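SidF, inhibitor of growth family, member 3 (Legionella pneumophila subsp. pneumophila, PDB 4FYE) is a phosphoinositide phosphatase that probably removes phosphate from phosphatidylinositol phosphates by hydrolysis. Local coordinates at residues R443-N455 and L630-N642. The protein carries 1 engineered substitution. Numbering follows the deposited sequence.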
loop_
_atom_site.group_PDB
_atom_site.type_symbol
_atom_site.label_atom_id
_atom_site.label_comp_id
_atom_site.label_asym_id
_atom_site.label_seq_id
_atom_site.Cartn_x
_atom_site.Cartn_y
_atom_site.Cartn_z
ATOM N N ARG A 443 -13.225 -0.231 17.956
ATOM C CA ARG A 443 -12.260 -1.244 18.371
ATOM C C ARG A 443 -10.809 -0.824 18.020
ATOM O O ARG A 443 -9.938 -0.722 18.919
ATOM C CB ARG A 443 -12.606 -2.543 17.673
ATOM C CG ARG A 443 -11.660 -3.721 17.949
ATOM C CD ARG A 443 -12.451 -5.011 17.790
ATOM N NE ARG A 443 -11.608 -6.170 17.954
ATOM C CZ ARG A 443 -10.929 -6.754 16.975
ATOM N NH1 ARG A 443 -11.033 -6.303 15.736
ATOM N NH2 ARG A 443 -10.185 -7.834 17.248
ATOM N N PHE A 444 -10.569 -0.563 16.726
ATOM C CA PHE A 444 -9.246 -0.141 16.226
ATOM C C PHE A 444 -8.718 1.060 17.017
ATOM O O PHE A 444 -7.582 1.067 17.481
ATOM C CB PHE A 444 -9.362 0.184 14.732
ATOM C CG PHE A 444 -8.101 0.738 14.114
ATOM C CD1 PHE A 444 -7.123 -0.107 13.623
ATOM C CD2 PHE A 444 -7.915 2.117 14.014
ATOM C CE1 PHE A 444 -5.972 0.407 13.040
ATOM C CE2 PHE A 444 -6.793 2.634 13.426
ATOM C CZ PHE A 444 -5.807 1.776 12.938
ATOM N N VAL A 445 -9.550 2.062 17.239
ATOM C CA VAL A 445 -9.064 3.195 17.977
ATOM C C VAL A 445 -8.604 2.750 19.361
ATOM O O VAL A 445 -7.487 3.087 19.810
ATOM C CB VAL A 445 -10.076 4.363 17.983
ATOM C CG1 VAL A 445 -9.717 5.397 19.044
ATOM C CG2 VAL A 445 -10.110 5.040 16.608
ATOM N N ASN A 446 -9.421 1.950 20.045
ATOM C CA ASN A 446 -9.022 1.463 21.389
ATOM C C ASN A 446 -7.690 0.670 21.331
ATOM O O ASN A 446 -6.782 0.858 22.151
ATOM C CB ASN A 446 -10.095 0.564 21.966
ATOM C CG ASN A 446 -11.316 1.302 22.389
ATOM O OD1 ASN A 446 -11.255 2.475 22.805
ATOM N ND2 ASN A 446 -12.466 0.608 22.319
ATOM N N GLN A 447 -7.572 -0.208 20.352
ATOM C CA GLN A 447 -6.357 -1.030 20.273
ATOM C C GLN A 447 -5.123 -0.166 20.167
ATOM O O GLN A 447 -4.185 -0.329 20.931
ATOM C CB GLN A 447 -6.410 -1.931 19.069
ATOM C CG GLN A 447 -7.601 -2.860 19.093
ATOM C CD GLN A 447 -7.683 -3.737 17.858
ATOM O OE1 GLN A 447 -7.667 -3.264 16.724
ATOM N NE2 GLN A 447 -7.762 -5.034 18.083
ATOM N N MET A 448 -5.164 0.783 19.238
ATOM C CA MET A 448 -4.007 1.596 18.881
ATOM C C MET A 448 -3.734 2.518 20.027
ATOM O O MET A 448 -2.596 2.834 20.327
ATOM C CB MET A 448 -4.297 2.440 17.604
ATOM C CG MET A 448 -4.469 1.626 16.320
ATOM S SD MET A 448 -2.917 0.812 15.873
ATOM C CE MET A 448 -1.966 2.168 15.149
ATOM N N THR A 449 -4.780 2.980 20.675
ATOM C CA THR A 449 -4.520 3.791 21.811
ATOM C C THR A 449 -3.917 2.962 22.972
ATOM O O THR A 449 -2.932 3.387 23.570
ATOM C CB THR A 449 -5.679 4.775 22.192
ATOM O OG1 THR A 449 -5.875 4.739 23.598
ATOM C CG2 THR A 449 -7.011 4.485 21.512
ATOM N N ASP A 450 -4.451 1.777 23.268
ATOM C CA ASP A 450 -3.820 0.875 24.286
ATOM C C ASP A 450 -2.323 0.568 23.938
ATOM O O ASP A 450 -1.441 0.697 24.803
ATOM C CB ASP A 450 -4.675 -0.408 24.537
ATOM C CG ASP A 450 -6.065 -0.108 25.280
ATOM O OD1 ASP A 450 -6.050 0.468 26.398
ATOM O OD2 ASP A 450 -7.178 -0.464 24.783
ATOM N N ASP A 451 -2.029 0.259 22.656
ATOM C CA ASP A 451 -0.634 0.025 22.213
ATOM C C ASP A 451 0.214 1.229 22.476
ATOM O O ASP A 451 1.389 1.103 22.801
ATOM C CB ASP A 451 -0.521 -0.242 20.714
ATOM C CG ASP A 451 -1.259 -1.456 20.281
ATOM O OD1 ASP A 451 -1.914 -2.094 21.128
ATOM O OD2 ASP A 451 -1.196 -1.774 19.090
ATOM N N VAL A 452 -0.354 2.413 22.282
ATOM C CA VAL A 452 0.419 3.594 22.616
ATOM C C VAL A 452 0.655 3.784 24.135
ATOM O O VAL A 452 1.724 4.247 24.516
ATOM C CB VAL A 452 -0.131 4.850 21.955
ATOM C CG1 VAL A 452 0.398 6.116 22.620
ATOM C CG2 VAL A 452 0.308 4.863 20.527
ATOM N N ILE A 453 -0.324 3.420 24.974
ATOM C CA ILE A 453 -0.181 3.482 26.431
ATOM C C ILE A 453 0.977 2.551 26.850
ATOM O O ILE A 453 1.929 3.010 27.483
ATOM C CB ILE A 453 -1.517 3.155 27.193
ATOM C CG1 ILE A 453 -2.666 4.120 26.823
ATOM C CG2 ILE A 453 -1.344 3.145 28.717
ATOM C CD1 ILE A 453 -2.339 5.591 26.938
ATOM N N ARG A 454 0.918 1.280 26.436
ATOM C CA ARG A 454 1.914 0.298 26.804
ATOM C C ARG A 454 3.273 0.783 26.415
ATOM O O ARG A 454 4.210 0.736 27.209
ATOM C CB ARG A 454 1.675 -1.017 26.098
ATOM C CG ARG A 454 0.423 -1.737 26.537
ATOM C CD ARG A 454 0.518 -3.171 26.061
ATOM N NE ARG A 454 -0.727 -3.601 25.434
ATOM C CZ ARG A 454 -0.845 -3.944 24.152
ATOM N NH1 ARG A 454 0.212 -3.920 23.336
ATOM N NH2 ARG A 454 -2.026 -4.330 23.687
ATOM N N ASN A 455 3.372 1.274 25.193
ATOM C CA ASN A 455 4.648 1.674 24.633
ATOM C C ASN A 455 5.136 2.960 25.267
ATOM O O ASN A 455 6.333 3.245 25.274
ATOM C CB ASN A 455 4.536 1.825 23.116
ATOM C CG ASN A 455 5.890 1.882 22.427
ATOM O OD1 ASN A 455 6.545 2.926 22.378
ATOM N ND2 ASN A 455 6.298 0.761 21.851
ATOM N N LEU A 630 -2.977 9.638 9.861
ATOM C CA LEU A 630 -2.471 9.762 11.203
ATOM C C LEU A 630 -2.274 8.409 11.742
ATOM O O LEU A 630 -1.176 8.056 12.200
ATOM C CB LEU A 630 -3.398 10.591 12.073
ATOM C CG LEU A 630 -3.246 12.041 11.605
ATOM C CD1 LEU A 630 -4.361 13.026 12.044
ATOM C CD2 LEU A 630 -1.866 12.527 12.020
ATOM N N MET A 631 -3.302 7.603 11.628
ATOM C CA MET A 631 -3.225 6.237 12.161
ATOM C C MET A 631 -2.159 5.424 11.421
ATOM O O MET A 631 -1.425 4.642 12.044
ATOM C CB MET A 631 -4.597 5.570 12.131
ATOM C CG MET A 631 -5.633 6.315 12.942
ATOM S SD MET A 631 -5.039 6.274 14.643
ATOM C CE MET A 631 -6.034 4.993 15.347
ATOM N N ALA A 632 -1.976 5.656 10.113
ATOM C CA ALA A 632 -0.966 4.815 9.420
ATOM C C ALA A 632 0.377 5.272 9.903
ATOM O O ALA A 632 1.255 4.477 10.190
ATOM C CB ALA A 632 -1.065 4.940 7.936
ATOM N N SER A 633 0.540 6.575 10.042
ATOM C CA SER A 633 1.818 7.093 10.541
ATOM C C SER A 633 2.134 6.559 11.954
ATOM O O SER A 633 3.303 6.247 12.280
ATOM C CB SER A 633 1.756 8.607 10.521
ATOM O OG SER A 633 1.481 8.986 9.165
ATOM N N LEU A 634 1.086 6.381 12.755
ATOM C CA LEU A 634 1.253 5.950 14.134
ATOM C C LEU A 634 1.711 4.509 14.181
ATOM O O LEU A 634 2.505 4.098 15.078
ATOM C CB LEU A 634 -0.077 5.994 14.830
ATOM C CG LEU A 634 -0.203 6.393 16.290
ATOM C CD1 LEU A 634 -1.498 5.761 16.767
ATOM C CD2 LEU A 634 0.985 6.019 17.154
ATOM N N SER A 635 1.174 3.729 13.258
ATOM C CA SER A 635 1.561 2.354 13.218
ATOM C C SER A 635 2.982 2.249 12.682
ATOM O O SER A 635 3.754 1.433 13.170
ATOM C CB SER A 635 0.609 1.561 12.390
ATOM O OG SER A 635 0.974 1.719 11.029
ATOM N N CYS A 636 3.377 3.087 11.723
ATOM C CA CYS A 636 4.822 3.135 11.424
ATOM C C CYS A 636 5.626 3.519 12.688
ATOM O O CYS A 636 6.716 3.041 12.887
ATOM C CB CYS A 636 5.144 4.060 10.220
ATOM S SG CYS A 636 4.320 3.465 8.767
ATOM N N GLU A 637 5.113 4.392 13.551
ATOM C CA GLU A 637 5.871 4.708 14.768
ATOM C C GLU A 637 5.966 3.537 15.737
ATOM O O GLU A 637 6.982 3.393 16.397
ATOM C CB GLU A 637 5.296 5.888 15.548
ATOM C CG GLU A 637 5.744 7.244 15.062
ATOM C CD GLU A 637 7.245 7.523 15.075
ATOM O OE1 GLU A 637 8.030 6.956 15.898
ATOM O OE2 GLU A 637 7.625 8.378 14.242
ATOM N N LEU A 638 4.903 2.740 15.862
ATOM C CA LEU A 638 4.943 1.549 16.734
ATOM C C LEU A 638 5.651 0.434 16.036
ATOM O O LEU A 638 5.610 -0.689 16.484
ATOM C CB LEU A 638 3.538 1.081 17.038
ATOM C CG LEU A 638 2.842 2.137 17.871
ATOM C CD1 LEU A 638 1.348 1.848 17.993
ATOM C CD2 LEU A 638 3.513 2.183 19.228
ATOM N N ASP A 639 6.216 0.745 14.877
ATOM C CA ASP A 639 6.948 -0.211 14.078
ATOM C C ASP A 639 6.143 -1.436 13.616
ATOM O O ASP A 639 6.681 -2.551 13.601
ATOM C CB ASP A 639 8.231 -0.654 14.814
ATOM C CG ASP A 639 9.190 -1.393 13.887
ATOM O OD1 ASP A 639 9.395 -1.000 12.684
ATOM O OD2 ASP A 639 9.731 -2.388 14.361
ATOM N N TYR A 640 4.864 -1.240 13.282
ATOM C CA TYR A 640 4.049 -2.230 12.536
ATOM C C TYR A 640 4.322 -2.162 11.024
ATOM O O TYR A 640 4.963 -1.228 10.546
ATOM C CB TYR A 640 2.549 -1.983 12.776
ATOM C CG TYR A 640 2.175 -2.000 14.230
ATOM C CD1 TYR A 640 3.013 -2.602 15.165
ATOM C CD2 TYR A 640 0.972 -1.448 14.680
ATOM C CE1 TYR A 640 2.681 -2.628 16.550
ATOM C CE2 TYR A 640 0.626 -1.448 16.054
ATOM C CZ TYR A 640 1.462 -2.065 16.982
ATOM O OH TYR A 640 1.133 -2.102 18.332
ATOM N N ALA A 641 3.911 -3.191 10.290
ATOM C CA ALA A 641 3.932 -3.148 8.868
ATOM C C ALA A 641 2.602 -2.489 8.377
ATOM O O ALA A 641 1.546 -3.089 8.545
ATOM C CB ALA A 641 4.043 -4.552 8.336
ATOM N N ASN A 642 2.624 -1.269 7.822
ATOM C CA ASN A 642 1.367 -0.634 7.353
ATOM C C ASN A 642 0.981 -1.013 5.883
ATOM O O ASN A 642 1.707 -0.671 4.917
ATOM C CB ASN A 642 1.409 0.896 7.589
ATOM C CG ASN A 642 0.298 1.651 6.829
ATOM O OD1 ASN A 642 0.590 2.388 5.877
ATOM N ND2 ASN A 642 -0.963 1.415 7.183
#
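With CG anti to the carbonyl carbon (chi1 -67°) and two further bends in the same sense, M448 folds its thioether across to helix 626-637, where the CE methyl rests 3.8 Å from CB of S635 and 4.0 Å from CD1 of L634. M631 bends in the same way at chi1 and chi2, and its chain runs past M448 in the opposite direction. The pair illustrates how long unbranched side chains, bent at successive torsions, let two helices pack at some distance: the axes of 443-455 and 630-637 come no closer than 11.2 Å and incline at 35°, and L634, V452 and L638 help to span the interface. M631 CB sits at the edge of the F444 ring, in its plane, while M448 CG of the same helix as F444 lies over one face, near the rim. Further along, V452 CG2 meets L634 CD2 at 3.6 Å; L638 CD1 packs on D451 CB and V452 CG2, and CD2 against CB and CG of N455, whose OD1 is hydrogen-bonded to H598. A Schellman motif then ends the helix: D639, with positive phi, is the C-prime residue, Y640 N bonds to S635 O and D639 N, weakly, to C636 O, and the chain turns into strand 641-645 of the four-stranded mixed sheet. The turn also presents the Y640 hydroxyl, which donates a very short hydrogen bond of 2.5 Å to D451 OD2, the carboxylate standing nearly perpendicular to the ring (85°). The other oxygen of D451, OD1, forms a salt bridge with R413, which would be expected to favour the charged carboxylate.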